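Local atomic coordinates of NUDIX hydrolase (Nitrosomonas europaea, PDB entry 2B0V), a protein that is a Nudix hydrolase of the NudJ subfamily that probably uses magnesium to cleave phosphate from nucleoside di- and triphosphates and from thiamine diphosphate. Residues 62-73 with 85-96; 7-15 with 37-48. One frame throughout, in Å; residues are numbered along the deposited sequence. Where two conformers were deposited one is given.

Contact 1: 62-73 with 85-96; sequences HSFLPEVLTGIY and LRFTFSGQVVSF
His62 and Phe96 pair near one end of a long antiparallel beta hairpin, their rings in an offset stack with centroids 4.3 Å apart and planes at 24°. Phe96 CD1 sits over one imidazole face, toward its rim, while His62 ND1 is bonded to the backbone O of Thr60, which helps fix the ring's rotation. A leucine in place of His62 would probably leave Phe96 without its stacking mate and Thr60 O without the imidazole donor. Two classic beta bulges shift the register: Glu67 and Val68 together stand opposite Ser90, as Thr70 and Gly71 do opposite Thr88. At the first, Ser90 O accepts two backbone bonds, from Glu67 N at 2.8 Å and from Val68 N at 3.2 Å. Glu67 points its CB toward strand 85-96, and with CG on the far side from the carbonyl carbon (chi1 -62°) the extended chain reaches across Gly91 to Gln92. Glu67 CB lies 3.6 Å from Ser90 O and Glu67 CG 3.7 Å from Gly91 CA. Glu67 OE1 accepts from a water at 2.8 Å that also bonds Ser90 OG; Glu67 OE2 accepts from Gln92 NE2 at 2.8 Å (N-H...O angle 167°). Glu67 OE2 lies in the Gln92 amide plane, whereas Gln92 NE2 comes from above the carboxylate plane. Leu69 CD1 lies over the Phe89 ring, and Ile72 CG2 stands 4.2 Å from the Phe87 ring centroid, directly over the centre.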
# COMPACT_ATOMS: atom_id res chain seq x y z
N HIS A 62 -11.36 0.45 -5.49
CA HIS A 62 -11.79 1.64 -4.75
C HIS A 62 -10.96 2.88 -5.15
O HIS A 62 -9.76 2.77 -5.31
CB HIS A 62 -11.50 1.40 -3.26
CG HIS A 62 -12.31 0.32 -2.63
ND1 HIS A 62 -12.12 -1.03 -2.90
CD2 HIS A 62 -13.32 0.38 -1.74
CE1 HIS A 62 -12.99 -1.73 -2.20
NE2 HIS A 62 -13.69 -0.90 -1.45
N SER A 63 -11.59 4.02 -5.27
CA SER A 63 -10.82 5.26 -5.47
C SER A 63 -10.34 5.81 -4.11
O SER A 63 -11.03 5.74 -3.10
CB SER A 63 -11.68 6.29 -6.23
OG SER A 63 -12.86 6.55 -5.51
N PHE A 64 -9.13 6.39 -4.12
CA PHE A 64 -8.48 6.82 -2.89
C PHE A 64 -8.33 8.32 -2.83
O PHE A 64 -8.06 8.98 -3.85
CB PHE A 64 -7.11 6.16 -2.87
CG PHE A 64 -6.27 6.39 -1.60
CD1 PHE A 64 -6.72 5.98 -0.36
CD2 PHE A 64 -5.00 6.96 -1.69
CE1 PHE A 64 -5.88 6.12 0.80
CE2 PHE A 64 -4.18 7.10 -0.53
CZ PHE A 64 -4.63 6.69 0.68
N LEU A 65 -8.52 8.86 -1.61
CA LEU A 65 -8.23 10.25 -1.30
C LEU A 65 -7.10 10.30 -0.27
O LEU A 65 -7.34 10.08 0.91
CB LEU A 65 -9.49 10.90 -0.71
CG LEU A 65 -9.58 12.43 -0.64
CD1 LEU A 65 -9.87 13.02 -2.01
CD2 LEU A 65 -10.72 12.81 0.32
N PRO A 66 -5.86 10.56 -0.72
CA PRO A 66 -4.77 10.59 0.26
C PRO A 66 -4.93 11.75 1.22
O PRO A 66 -5.44 12.85 0.82
CB PRO A 66 -3.48 10.72 -0.59
CG PRO A 66 -3.93 10.42 -2.01
CD PRO A 66 -5.40 10.83 -2.10
N GLU A 67 -4.57 11.51 2.47
CA GLU A 67 -4.70 12.56 3.49
C GLU A 67 -3.35 12.96 4.13
O GLU A 67 -3.11 14.14 4.38
CB GLU A 67 -5.68 12.12 4.55
CG GLU A 67 -7.11 11.89 3.96
CD GLU A 67 -8.11 11.40 4.99
OE1 GLU A 67 -7.87 10.38 5.66
OE2 GLU A 67 -9.17 12.04 5.11
N VAL A 68 -2.54 11.95 4.49
CA VAL A 68 -1.23 12.13 5.16
C VAL A 68 -0.22 11.10 4.68
O VAL A 68 -0.61 10.02 4.18
CB VAL A 68 -1.32 11.98 6.70
CG1 VAL A 68 -2.16 13.10 7.33
CG2 VAL A 68 -1.84 10.59 7.13
N LEU A 69 1.05 11.44 4.87
CA LEU A 69 2.15 10.48 4.78
C LEU A 69 2.27 9.86 6.16
O LEU A 69 2.21 10.57 7.19
CB LEU A 69 3.42 11.25 4.46
CG LEU A 69 4.68 10.44 4.30
CD1 LEU A 69 4.60 9.67 2.96
CD2 LEU A 69 5.84 11.46 4.32
N THR A 70 2.45 8.54 6.21
CA THR A 70 2.62 7.89 7.51
C THR A 70 4.05 7.42 7.76
O THR A 70 4.43 7.25 8.94
CB THR A 70 1.67 6.70 7.72
OG1 THR A 70 1.86 5.75 6.66
CG2 THR A 70 0.22 7.18 7.72
N GLY A 71 4.82 7.18 6.70
CA GLY A 71 6.22 6.80 6.89
C GLY A 71 6.88 6.47 5.57
O GLY A 71 6.20 6.24 4.57
N ILE A 72 8.21 6.53 5.57
CA ILE A 72 9.00 6.12 4.39
C ILE A 72 9.97 5.06 4.85
O ILE A 72 10.76 5.31 5.76
CB ILE A 72 9.77 7.33 3.84
CG1 ILE A 72 8.77 8.45 3.49
CG2 ILE A 72 10.62 6.92 2.59
CD1 ILE A 72 9.46 9.81 3.13
N TYR A 73 9.90 3.89 4.22
CA TYR A 73 10.64 2.71 4.71
C TYR A 73 11.67 2.30 3.72
O TYR A 73 11.36 2.12 2.55
CB TYR A 73 9.66 1.51 4.98
CG TYR A 73 8.56 1.90 5.95
CD1 TYR A 73 8.73 1.74 7.34
CD2 TYR A 73 7.38 2.51 5.49
CE1 TYR A 73 7.73 2.13 8.24
CE2 TYR A 73 6.39 2.93 6.40
CZ TYR A 73 6.60 2.75 7.77
OH TYR A 73 5.65 3.17 8.66
N LEU A 85 12.33 1.70 -1.41
CA LEU A 85 11.96 2.87 -0.65
C LEU A 85 10.44 3.02 -0.77
O LEU A 85 9.92 3.43 -1.82
CB LEU A 85 12.69 4.10 -1.24
CG LEU A 85 12.62 5.37 -0.42
CD1 LEU A 85 13.25 5.24 0.98
CD2 LEU A 85 13.33 6.48 -1.23
N ARG A 86 9.73 2.67 0.32
CA ARG A 86 8.29 2.58 0.29
C ARG A 86 7.69 3.79 0.95
O ARG A 86 7.82 3.98 2.17
CB ARG A 86 7.79 1.34 1.06
CG ARG A 86 6.25 1.29 1.21
CD ARG A 86 5.82 0.14 2.19
NE ARG A 86 5.26 -0.99 1.44
CZ ARG A 86 4.24 -1.77 1.82
NH1 ARG A 86 3.61 -1.60 2.97
NH2 ARG A 86 3.83 -2.72 0.99
N PHE A 87 7.03 4.64 0.15
CA PHE A 87 6.29 5.79 0.71
C PHE A 87 4.90 5.34 1.05
O PHE A 87 4.19 4.91 0.15
CB PHE A 87 6.16 6.87 -0.35
CG PHE A 87 7.47 7.59 -0.64
CD1 PHE A 87 7.69 8.89 -0.13
CD2 PHE A 87 8.47 6.96 -1.41
CE1 PHE A 87 8.92 9.56 -0.38
CE2 PHE A 87 9.71 7.62 -1.68
CZ PHE A 87 9.93 8.91 -1.16
N THR A 88 4.51 5.49 2.33
CA THR A 88 3.22 4.93 2.79
C THR A 88 2.34 6.11 3.16
O THR A 88 2.79 7.03 3.85
CB THR A 88 3.46 4.05 4.01
OG1 THR A 88 4.44 3.05 3.68
CG2 THR A 88 2.18 3.37 4.39
N PHE A 89 1.10 6.06 2.68
CA PHE A 89 0.13 7.13 2.94
C PHE A 89 -1.10 6.58 3.61
O PHE A 89 -1.47 5.42 3.35
CB PHE A 89 -0.30 7.78 1.61
CG PHE A 89 0.85 8.38 0.88
CD1 PHE A 89 1.17 9.72 1.09
CD2 PHE A 89 1.60 7.61 -0.02
CE1 PHE A 89 2.25 10.28 0.41
CE2 PHE A 89 2.66 8.15 -0.69
CZ PHE A 89 2.99 9.49 -0.49
N SER A 90 -1.79 7.41 4.39
CA SER A 90 -3.13 7.05 4.86
C SER A 90 -4.15 7.97 4.18
O SER A 90 -3.85 9.14 3.83
CB SER A 90 -3.21 7.18 6.40
OG SER A 90 -4.51 6.90 6.85
N GLY A 91 -5.36 7.45 3.99
CA GLY A 91 -6.42 8.26 3.43
C GLY A 91 -7.73 7.51 3.44
O GLY A 91 -7.84 6.42 4.03
N GLN A 92 -8.71 8.11 2.80
CA GLN A 92 -10.03 7.50 2.67
C GLN A 92 -10.24 6.83 1.34
O GLN A 92 -9.67 7.25 0.31
CB GLN A 92 -11.09 8.57 2.78
CG GLN A 92 -11.09 9.37 4.06
CD GLN A 92 -12.19 10.42 4.05
OE1 GLN A 92 -13.36 10.10 3.82
NE2 GLN A 92 -11.82 11.68 4.27
N VAL A 93 -11.14 5.86 1.34
CA VAL A 93 -11.69 5.39 0.09
C VAL A 93 -13.01 6.13 -0.12
O VAL A 93 -13.78 6.29 0.83
CB VAL A 93 -11.77 3.84 0.00
CG1 VAL A 93 -10.37 3.28 -0.34
CG2 VAL A 93 -12.39 3.23 1.25
N VAL A 94 -13.24 6.60 -1.34
CA VAL A 94 -14.37 7.48 -1.63
C VAL A 94 -15.29 6.97 -2.74
O VAL A 94 -16.27 7.62 -3.06
CB VAL A 94 -13.89 8.89 -1.99
CG1 VAL A 94 -13.13 9.51 -0.84
CG2 VAL A 94 -13.04 8.87 -3.27
N SER A 95 -14.94 5.85 -3.38
CA SER A 95 -15.88 5.13 -4.27
C SER A 95 -15.46 3.68 -4.41
O SER A 95 -14.33 3.31 -4.16
CB SER A 95 -15.90 5.76 -5.67
OG SER A 95 -14.76 5.34 -6.40
N PHE A 96 -16.42 2.85 -4.80
CA PHE A 96 -16.13 1.46 -5.08
C PHE A 96 -17.02 1.02 -6.22
O PHE A 96 -18.20 1.33 -6.23
CB PHE A 96 -16.44 0.60 -3.86
CG PHE A 96 -16.33 -0.89 -4.13
CD1 PHE A 96 -15.15 -1.42 -4.63
CD2 PHE A 96 -17.40 -1.73 -3.89
CE1 PHE A 96 -14.99 -2.78 -4.88
CE2 PHE A 96 -17.27 -3.12 -4.16
CZ PHE A 96 -16.06 -3.63 -4.67
O HOH W 1 -5.80 9.37 7.33

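Contact 2: 7-15 with 37-48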
# COMPACT_ATOMS: atom_id res chain seq x y z
N PRO A 7 17.66 2.31 -5.45
CA PRO A 7 16.57 1.63 -4.75
C PRO A 7 15.31 1.72 -5.61
O PRO A 7 15.19 2.67 -6.38
CB PRO A 7 16.38 2.49 -3.49
CG PRO A 7 16.93 3.85 -3.87
CD PRO A 7 18.13 3.50 -4.71
N ASN A 8 14.40 0.76 -5.49
CA ASN A 8 13.11 0.85 -6.19
C ASN A 8 12.11 1.63 -5.36
O ASN A 8 11.86 1.28 -4.21
CB ASN A 8 12.58 -0.52 -6.50
CG ASN A 8 13.46 -1.25 -7.50
OD1 ASN A 8 13.26 -1.12 -8.70
ND2 ASN A 8 14.48 -1.93 -7.01
N VAL A 9 11.49 2.64 -5.95
CA VAL A 9 10.53 3.46 -5.21
C VAL A 9 9.15 2.85 -5.34
O VAL A 9 8.67 2.54 -6.45
CB VAL A 9 10.54 4.91 -5.70
CG1 VAL A 9 9.44 5.72 -4.99
CG2 VAL A 9 11.95 5.51 -5.44
N THR A 10 8.53 2.62 -4.19
CA THR A 10 7.22 1.97 -4.17
C THR A 10 6.31 2.84 -3.32
O THR A 10 6.76 3.73 -2.56
CB THR A 10 7.25 0.55 -3.54
OG1 THR A 10 7.74 0.65 -2.20
CG2 THR A 10 8.18 -0.39 -4.36
N VAL A 11 5.03 2.52 -3.38
CA VAL A 11 4.02 3.24 -2.59
C VAL A 11 3.07 2.22 -1.96
O VAL A 11 2.92 1.11 -2.47
CB VAL A 11 3.20 4.21 -3.46
CG1 VAL A 11 4.09 5.32 -3.99
CG2 VAL A 11 2.50 3.43 -4.60
N ALA A 12 2.45 2.60 -0.85
CA ALA A 12 1.50 1.73 -0.19
C ALA A 12 0.49 2.57 0.56
O ALA A 12 0.81 3.68 0.98
CB ALA A 12 2.24 0.81 0.78
N ALA A 13 -0.73 2.07 0.71
CA ALA A 13 -1.81 2.80 1.36
C ALA A 13 -2.31 2.08 2.57
O ALA A 13 -2.66 0.88 2.48
CB ALA A 13 -2.99 2.98 0.36
N VAL A 14 -2.37 2.81 3.70
CA VAL A 14 -3.02 2.37 4.91
C VAL A 14 -4.41 2.97 4.90
O VAL A 14 -4.57 4.19 5.02
CB VAL A 14 -2.23 2.76 6.19
CG1 VAL A 14 -3.02 2.37 7.46
CG2 VAL A 14 -0.85 2.07 6.20
N ILE A 15 -5.41 2.10 4.72
CA ILE A 15 -6.81 2.55 4.61
C ILE A 15 -7.58 1.89 5.75
O ILE A 15 -7.83 0.70 5.72
CB ILE A 15 -7.42 2.12 3.25
CG1 ILE A 15 -6.65 2.79 2.09
CG2 ILE A 15 -8.92 2.54 3.19
CD1 ILE A 15 -6.73 1.99 0.78
N GLN A 37 -0.72 -4.36 2.02
CA GLN A 37 -1.47 -3.15 1.65
C GLN A 37 -1.61 -3.09 0.11
O GLN A 37 -0.77 -3.67 -0.59
CB GLN A 37 -0.71 -1.90 2.09
CG GLN A 37 -0.85 -1.53 3.55
CD GLN A 37 0.07 -2.40 4.43
OE1 GLN A 37 1.14 -2.88 3.98
NE2 GLN A 37 -0.31 -2.55 5.69
N PRO A 38 -2.61 -2.35 -0.40
CA PRO A 38 -2.59 -1.95 -1.81
C PRO A 38 -1.28 -1.19 -2.04
O PRO A 38 -0.97 -0.26 -1.28
CB PRO A 38 -3.77 -0.96 -1.89
CG PRO A 38 -4.70 -1.45 -0.88
CD PRO A 38 -3.76 -1.76 0.31
N ALA A 39 -0.47 -1.62 -3.00
CA ALA A 39 0.92 -1.12 -3.06
C ALA A 39 1.47 -1.44 -4.41
O ALA A 39 0.93 -2.28 -5.09
CB ALA A 39 1.83 -1.81 -2.01
N GLY A 40 2.54 -0.77 -4.80
CA GLY A 40 3.22 -1.11 -6.05
C GLY A 40 4.33 -0.14 -6.38
O GLY A 40 4.61 0.78 -5.62
N HIS A 41 4.94 -0.35 -7.54
CA HIS A 41 6.08 0.46 -7.93
C HIS A 41 5.67 1.79 -8.53
O HIS A 41 4.72 1.85 -9.31
CB HIS A 41 6.87 -0.30 -8.99
CG HIS A 41 7.72 -1.38 -8.43
ND1 HIS A 41 7.21 -2.46 -7.74
CD2 HIS A 41 9.06 -1.57 -8.47
CE1 HIS A 41 8.19 -3.26 -7.38
NE2 HIS A 41 9.33 -2.74 -7.80
N LEU A 42 6.40 2.85 -8.20
CA LEU A 42 6.29 4.12 -8.92
C LEU A 42 6.57 3.88 -10.41
O LEU A 42 7.55 3.20 -10.74
CB LEU A 42 7.33 5.11 -8.37
CG LEU A 42 7.28 6.50 -9.02
CD1 LEU A 42 6.00 7.18 -8.53
CD2 LEU A 42 8.48 7.27 -8.53
N GLU A 43 5.76 4.48 -11.28
CA GLU A 43 5.94 4.41 -12.75
C GLU A 43 6.38 5.79 -13.27
O GLU A 43 6.14 6.80 -12.60
CB GLU A 43 4.62 3.99 -13.42
CG GLU A 43 4.19 2.61 -12.99
CD GLU A 43 2.88 2.20 -13.62
OE1 GLU A 43 2.26 3.05 -14.32
OE2 GLU A 43 2.47 1.04 -13.43
N PRO A 44 7.07 5.86 -14.43
CA PRO A 44 7.43 7.21 -14.89
C PRO A 44 6.19 8.09 -15.13
O PRO A 44 5.11 7.58 -15.39
CB PRO A 44 8.14 6.96 -16.23
CG PRO A 44 8.56 5.54 -16.21
CD PRO A 44 7.60 4.80 -15.31
N GLY A 45 6.38 9.40 -15.03
CA GLY A 45 5.34 10.34 -15.42
C GLY A 45 4.27 10.58 -14.37
O GLY A 45 3.19 11.10 -14.70
N GLU A 46 4.53 10.18 -13.12
CA GLU A 46 3.52 10.43 -12.08
C GLU A 46 4.16 10.83 -10.77
O GLU A 46 5.30 10.45 -10.45
CB GLU A 46 2.64 9.17 -11.85
CG GLU A 46 3.40 8.00 -11.22
CD GLU A 46 2.60 6.69 -11.11
OE1 GLU A 46 1.38 6.67 -11.39
OE2 GLU A 46 3.20 5.68 -10.70
N SER A 47 3.39 11.55 -9.96
CA SER A 47 3.88 11.88 -8.64
C SER A 47 3.74 10.67 -7.73
O SER A 47 3.01 9.72 -8.04
CB SER A 47 3.09 13.03 -8.05
OG SER A 47 1.73 12.64 -7.84
N ILE A 48 4.42 10.74 -6.60
CA ILE A 48 4.35 9.63 -5.66
C ILE A 48 2.92 9.51 -5.07
O ILE A 48 2.37 8.43 -4.96
CB ILE A 48 5.42 9.79 -4.56
CG1 ILE A 48 6.78 9.54 -5.19
CG2 ILE A 48 5.19 8.78 -3.43
CD1 ILE A 48 7.98 9.91 -4.35
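Gly40 O is gripped by the backbone of strand 8-14: Val11 N donates to it at 2.9 Å with an N-H...O angle of 156°, and Thr10 CA adds a C-H...O contact. The return bond, Gly40 N to Val11 O, measures 3.0 Å, which makes Val11 and Gly40 a hydrogen-bonded antiparallel pair. The ladder runs on at both ends, through Ala13 N to Pro38 O at 3.1 Å and Leu42 N to Val9 O at 2.9 Å. Thr10 lies alongside His41. With chi1 at 58°, Thr10 OG1 lies between the backbone N and the carbonyl carbon, and Thr10 CG2 is the branch that meets the imidazole; it stands 4.1 Å from the His41 ring centroid and 8° off the normal, a CH-pi contact over the face. Gly40 opens the Nudix box, residues 40-61, the signature of the family, whose loop and helix follow strand 39-41 and whose glutamates commonly bind magnesium in relatives. Within the box, Glu46 OE2 accepts Glu43 N at 2.9 Å and forms a salt bridge with Arg54, so the loop is tied both to itself and to helix 48-60. The same helix reaches strand 39-41 through Glu59 OE1, which accepts from Ala39 N. Its first turn also packs on strand 8-14: Ile48 CG2 touches Val11 CG1 at 3.7 Å. Val9 CG1 runs beside Leu42 CD2, and Ala12 CB and Ala39 CB meet at 3.8 Å. Gln37, whose CB approaches Ala12 CB, is buried, and both ends of its amide are satisfied: OE1 by Arg86 NH1 and NE2 by the backbone O of Val129.

In the fold
From the N terminus, strand 8-17 comes first, and contact 2 closes a loop of 21 residues, including strands 20-26 and 34-36, when segment 37-48 returns beside it. Helix 48-60 then carries the chain to strand 62-77, where contact 1 closes the shorter loop of a hairpin. The two contacts therefore follow in series, neither enclosing nor crossing the other. They join in space because strand 82-96 runs parallel to strand 8-17: Thr10 N lies 2.9 Å from Leu85 O and Val14 N lies 2.8 Å from Phe89 O, both probable hydrogen bonds. Strand 8-17 thus lies between strands 39-41 and 82-96, linking the Nudix box to the hairpin in one mixed sheet.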